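Local coordinates for superoxide dismutase [Mn/Fe] (Aeropyrum pernix, PDB 3AK2), which catalyses the dismutation of superoxide to oxygen and hydrogen peroxide, working as a cambialistic enzyme with either manganese or iron at its active site, at residues L162-V166 with Y182-W186; L117-A121 with R143-V147. One frame throughout, in Å; residues are numbered along the deposited sequence.

Contact 1: residues L162-V166 with Y182-W186. With MN (manganese (II) ion), chain E.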
loop_
_atom_site.group_PDB
_atom_site.type_symbol
_atom_site.label_atom_id
_atom_site.label_comp_id
_atom_site.label_asym_id
_atom_site.label_seq_id
_atom_site.Cartn_x
_atom_site.Cartn_y
_atom_site.Cartn_z
ATOM N N LEU A 162 1.664 -3.578 -22.941
ATOM C CA LEU A 162 2.546 -4.718 -22.740
ATOM C C LEU A 162 2.841 -4.857 -21.255
ATOM O O LEU A 162 3.296 -3.912 -20.616
ATOM C CB LEU A 162 3.849 -4.558 -23.532
ATOM C CG LEU A 162 4.903 -5.652 -23.317
ATOM C CD1 LEU A 162 4.404 -7.035 -23.736
ATOM C CD2 LEU A 162 6.178 -5.311 -24.063
ATOM N N VAL A 163 2.579 -6.044 -20.715
ATOM C CA VAL A 163 2.784 -6.298 -19.292
ATOM C C VAL A 163 3.576 -7.583 -19.090
ATOM O O VAL A 163 3.449 -8.529 -19.878
ATOM C CB VAL A 163 1.438 -6.365 -18.486
ATOM C CG1 VAL A 163 0.609 -5.094 -18.683
ATOM C CG2 VAL A 163 0.620 -7.599 -18.852
ATOM N N ILE A 164 4.404 -7.602 -18.052
ATOM C CA ILE A 164 5.060 -8.832 -17.617
ATOM C C ILE A 164 4.690 -9.099 -16.164
ATOM O O ILE A 164 4.826 -8.230 -15.303
ATOM C CB ILE A 164 6.604 -8.820 -17.814
ATOM C CG1 ILE A 164 7.199 -10.178 -17.408
ATOM C CG2 ILE A 164 7.248 -7.670 -17.048
ATOM C CD1 ILE A 164 8.718 -10.297 -17.531
ATOM N N ASP A 165 4.212 -10.308 -15.910
ATOM C CA ASP A 165 3.852 -10.743 -14.573
ATOM C C ASP A 165 5.116 -11.184 -13.850
ATOM O O ASP A 165 5.802 -12.108 -14.310
ATOM C CB ASP A 165 2.879 -11.912 -14.688
ATOM C CG ASP A 165 2.238 -12.293 -13.370
ATOM O OD1 ASP A 165 2.549 -11.694 -12.313
ATOM O OD2 ASP A 165 1.397 -13.203 -13.414
ATOM N N VAL A 166 5.444 -10.515 -12.745
ATOM C CA VAL A 166 6.554 -10.947 -11.895
ATOM C C VAL A 166 6.105 -11.382 -10.499
ATOM O O VAL A 166 6.901 -11.392 -9.555
ATOM C CB VAL A 166 7.722 -9.924 -11.838
ATOM C CG1 VAL A 166 8.429 -9.838 -13.189
ATOM C CG2 VAL A 166 7.243 -8.552 -11.388
ATOM N N TYR A 182 14.193 -15.197 -15.561
ATOM C CA TYR A 182 12.835 -15.249 -16.098
ATOM C C TYR A 182 12.531 -14.061 -17.005
ATOM O O TYR A 182 12.046 -14.242 -18.122
ATOM C CB TYR A 182 11.809 -15.339 -14.968
ATOM C CG TYR A 182 10.394 -14.957 -15.351
ATOM C CD1 TYR A 182 9.655 -15.728 -16.250
ATOM C CD2 TYR A 182 9.785 -13.838 -14.786
ATOM C CE1 TYR A 182 8.351 -15.381 -16.592
ATOM C CE2 TYR A 182 8.479 -13.483 -15.116
ATOM C CZ TYR A 182 7.766 -14.263 -16.015
ATOM O OH TYR A 182 6.469 -13.935 -16.352
ATOM N N VAL A 183 12.825 -12.854 -16.520
ATOM C CA VAL A 183 12.552 -11.628 -17.272
ATOM C C VAL A 183 13.333 -11.606 -18.586
ATOM O O VAL A 183 12.786 -11.257 -19.634
ATOM C CB VAL A 183 12.864 -10.368 -16.425
ATOM C CG1 VAL A 183 12.785 -9.094 -17.266
ATOM C CG2 VAL A 183 11.922 -10.284 -15.223
ATOM N N GLU A 184 14.604 -11.998 -18.526
ATOM C CA GLU A 184 15.441 -12.057 -19.723
ATOM C C GLU A 184 14.874 -13.029 -20.761
ATOM O O GLU A 184 14.836 -12.726 -21.956
ATOM C CB GLU A 184 16.882 -12.431 -19.359
ATOM C CG GLU A 184 17.651 -11.331 -18.623
ATOM C CD GLU A 184 17.819 -10.061 -19.446
ATOM O OE1 GLU A 184 18.027 -10.157 -20.676
ATOM O OE2 GLU A 184 17.752 -8.962 -18.857
ATOM N N ASN A 185 14.419 -14.185 -20.289
ATOM C CA ASN A 185 13.846 -15.205 -21.162
ATOM C C ASN A 185 12.480 -14.834 -21.737
ATOM O O ASN A 185 12.148 -15.215 -22.861
ATOM C CB ASN A 185 13.778 -16.548 -20.438
ATOM C CG ASN A 185 15.069 -17.327 -20.548
ATOM O OD1 ASN A 185 15.361 -17.910 -21.589
ATOM N ND2 ASN A 185 15.848 -17.344 -19.472
ATOM N N TRP A 186 11.703 -14.076 -20.970
ATOM C CA TRP A 186 10.357 -13.666 -21.374
ATOM C C TRP A 186 10.335 -12.889 -22.694
ATOM O O TRP A 186 9.383 -13.002 -23.468
ATOM C CB TRP A 186 9.707 -12.865 -20.241
ATOM C CG TRP A 186 8.426 -12.159 -20.581
ATOM C CD1 TRP A 186 7.165 -12.684 -20.555
ATOM C CD2 TRP A 186 8.286 -10.787 -20.964
ATOM N NE1 TRP A 186 6.248 -11.721 -20.907
ATOM C CE2 TRP A 186 6.908 -10.548 -21.163
ATOM C CE3 TRP A 186 9.193 -9.736 -21.158
ATOM C CZ2 TRP A 186 6.415 -9.297 -21.548
ATOM C CZ3 TRP A 186 8.702 -8.496 -21.539
ATOM C CH2 TRP A 186 7.323 -8.287 -21.727
HETATM MN MN MN E . -0.108 -14.003 -12.304
HETATM O O HOH W 1 3.429 -10.789 -21.578
HETATM O O HOH W 2 -0.070 -12.260 -11.098
#
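In the C-terminal alpha/beta domain of this iron/manganese superoxide dismutase, an outer strand of the chain's three-stranded sheet delivers the metal ligand Asp165 and is backed by helix 179-186, whose Tyr182, Val183 and Trp186 meet Ile164. Ile164 is the centre of the packing. With CG1 anti to the backbone N (chi1 -177°) and CD1 anti in turn, its long branch reaches straight out to the helix, and CG1 lies 3.7 Å from the centroid of the Trp186 five-membered ring, directly over its face in a CH-pi contact. CD1, at the end of the branch, sits 3.5 Å from Trp186 CD2 and also touches Val183 CG2. Leu162 approaches the same indole at its edge, CD1 lying 3.7 Å from CZ2. A flat, wide side chain suits this place because its face and rim both serve as apolar surface, while its one N-H is satisfied by a water that NE1 donates to and that in turn donates to Val163 O. Tyr182 gives its hydroxyl proton to Asp165 O, OH to O 2.8 Å, in the carbonyl plane, tying the helix to the backbone of the ligand residue. The Asp165 carboxylate turns to the other side: OD1 accepts from Trp167 N, which helps fix its rotation, and OD2 binds manganese at 2.0 Å, beside His31, His79, His169 and a water 2.1 Å from the ion.

Contact 2: residues L117-A121 with R143-V147; sequences LFSAA and RILQV
Ile144 holds CG1 beside its backbone N and CG2 beside its carbonyl carbon (chi1 -62°), and this split sends its two branches to different turns of helix 111-123. CD1, ending the longer branch, meets Leu117 CD2 at 4.0 Å and Phe118 CB at 4.2 Å; CG2 rests 3.9 Å from Ala121 CB, one helical turn further on. A beta-branched residue suits a strand laid against a helix, and the small Ala121 lets the two backbones come close, with its CA 6.3 Å from Gln146 CA. The segments run nearly parallel, their axes 13° apart, so two residues along the strand Gln146 comes beside the last turn of the helix. Glutamine suits this place, its long extended chain carrying an N-H donor to a main-chain carbonyl, NE2 2.8 Å from Ala121 O. The N-H points at a lone pair in the carbonyl plane, with an N-H...O angle of 154°, although the oxygen lies somewhat out of the amide plane. At the subunit interface, Met66 of the second subunit packs on Ile144 and Ala121, and its Arg63 on Gln146. The apolar contacts of Ile144 carry no direction of their own, whereas the Gln146 amide bond does and probably helps set the register.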
loop_
_atom_site.group_PDB
_atom_site.type_symbol
_atom_site.label_atom_id
_atom_site.label_comp_id
_atom_site.label_asym_id
_atom_site.label_seq_id
_atom_site.Cartn_x
_atom_site.Cartn_y
_atom_site.Cartn_z
ATOM N N LEU A 117 15.506 -0.770 -19.713
ATOM C CA LEU A 117 14.707 -0.066 -18.712
ATOM C C LEU A 117 13.500 -0.890 -18.279
ATOM O O LEU A 117 13.221 -1.012 -17.084
ATOM C CB LEU A 117 14.267 1.308 -19.226
ATOM C CG LEU A 117 13.438 2.172 -18.266
ATOM C CD1 LEU A 117 14.177 2.421 -16.957
ATOM C CD2 LEU A 117 13.053 3.489 -18.912
ATOM N N PHE A 118 12.795 -1.454 -19.254
ATOM C CA PHE A 118 11.651 -2.310 -18.969
ATOM C C PHE A 118 12.079 -3.517 -18.138
ATOM O O PHE A 118 11.406 -3.876 -17.170
ATOM C CB PHE A 118 10.960 -2.743 -20.266
ATOM C CG PHE A 118 9.652 -3.459 -20.050
ATOM C CD1 PHE A 118 8.449 -2.760 -20.072
ATOM C CD2 PHE A 118 9.623 -4.832 -19.831
ATOM C CE1 PHE A 118 7.238 -3.424 -19.875
ATOM C CE2 PHE A 118 8.423 -5.497 -19.633
ATOM C CZ PHE A 118 7.229 -4.793 -19.656
ATOM N N SER A 119 13.201 -4.135 -18.504
ATOM C CA SER A 119 13.718 -5.274 -17.749
ATOM C C SER A 119 14.059 -4.894 -16.316
ATOM O O SER A 119 13.768 -5.652 -15.393
ATOM C CB SER A 119 14.941 -5.882 -18.432
ATOM O OG SER A 119 14.567 -6.487 -19.656
ATOM N N ALA A 120 14.661 -3.722 -16.130
ATOM C CA ALA A 120 14.996 -3.241 -14.790
ATOM C C ALA A 120 13.732 -2.983 -13.977
ATOM O O ALA A 120 13.657 -3.348 -12.801
ATOM C CB ALA A 120 15.851 -1.984 -14.863
ATOM N N ALA A 121 12.736 -2.363 -14.604
ATOM C CA ALA A 121 11.449 -2.142 -13.940
ATOM C C ALA A 121 10.831 -3.465 -13.478
ATOM O O ALA A 121 10.379 -3.578 -12.340
ATOM C CB ALA A 121 10.499 -1.389 -14.848
ATOM N N ARG A 143 4.854 5.238 -21.586
ATOM C CA ARG A 143 5.407 5.377 -20.245
ATOM C C ARG A 143 5.644 3.979 -19.690
ATOM O O ARG A 143 4.874 3.061 -19.964
ATOM C CB ARG A 143 4.422 6.115 -19.327
ATOM C CG ARG A 143 4.080 7.558 -19.715
ATOM C CD ARG A 143 5.235 8.501 -19.411
ATOM N NE ARG A 143 4.928 9.900 -19.711
ATOM C CZ ARG A 143 5.246 10.516 -20.846
ATOM N NH1 ARG A 143 4.933 11.793 -21.014
ATOM N NH2 ARG A 143 5.874 9.864 -21.815
ATOM N N ILE A 144 6.710 3.816 -18.915
ATOM C CA ILE A 144 6.947 2.565 -18.195
ATOM C C ILE A 144 6.700 2.794 -16.710
ATOM O O ILE A 144 7.088 3.830 -16.160
ATOM C CB ILE A 144 8.379 2.001 -18.436
ATOM C CG1 ILE A 144 8.579 1.670 -19.919
ATOM C CG2 ILE A 144 8.647 0.755 -17.569
ATOM C CD1 ILE A 144 10.017 1.339 -20.307
ATOM N N LEU A 145 6.038 1.833 -16.071
ATOM C CA LEU A 145 5.881 1.859 -14.615
ATOM C C LEU A 145 5.813 0.447 -14.038
ATOM O O LEU A 145 5.732 -0.540 -14.781
ATOM C CB LEU A 145 4.653 2.687 -14.191
ATOM C CG LEU A 145 3.246 2.109 -14.397
ATOM C CD1 LEU A 145 2.249 2.801 -13.479
ATOM C CD2 LEU A 145 2.780 2.176 -15.848
ATOM N N GLN A 146 5.869 0.365 -12.709
ATOM C CA GLN A 146 5.619 -0.876 -11.987
ATOM C C GLN A 146 4.238 -0.854 -11.364
ATOM O O GLN A 146 3.709 0.215 -11.008
ATOM C CB GLN A 146 6.607 -1.053 -10.844
ATOM C CG GLN A 146 8.052 -1.189 -11.253
ATOM C CD GLN A 146 8.975 -1.221 -10.057
ATOM O OE1 GLN A 146 8.647 -0.705 -8.987
ATOM N NE2 GLN A 146 10.146 -1.824 -10.232
ATOM N N VAL A 147 3.675 -2.042 -11.199
ATOM C CA VAL A 147 2.476 -2.222 -10.394
ATOM C C VAL A 147 2.789 -3.278 -9.337
ATOM O O VAL A 147 3.362 -4.323 -9.659
ATOM C CB VAL A 147 1.268 -2.642 -11.268
ATOM C CG1 VAL A 147 0.062 -3.009 -10.412
ATOM C CG2 VAL A 147 0.909 -1.539 -12.265
#

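Both contacts pack helices against the three-stranded antiparallel sheet of the C-terminal domain, and their centres lie about 11 Å apart. Contact 2 comes first and closes before contact 1 opens: helix 111-123 meets strand 141-148, then strand 159-165 meets helix 179-186. These strands are the outermost two within this chain, with 129-136 between them. Phe118 joins the contacts, its CE2 lying 3.6 Å from both Ile164 CG2 and Trp186 CZ3, so helix 111-123 bridges from one outer strand to the other and on to helix 179-186. Through Phe118 the two packings join into a largely apolar region reaching from the side of contact 2 that faces the second subunit to the strand carrying a manganese ligand.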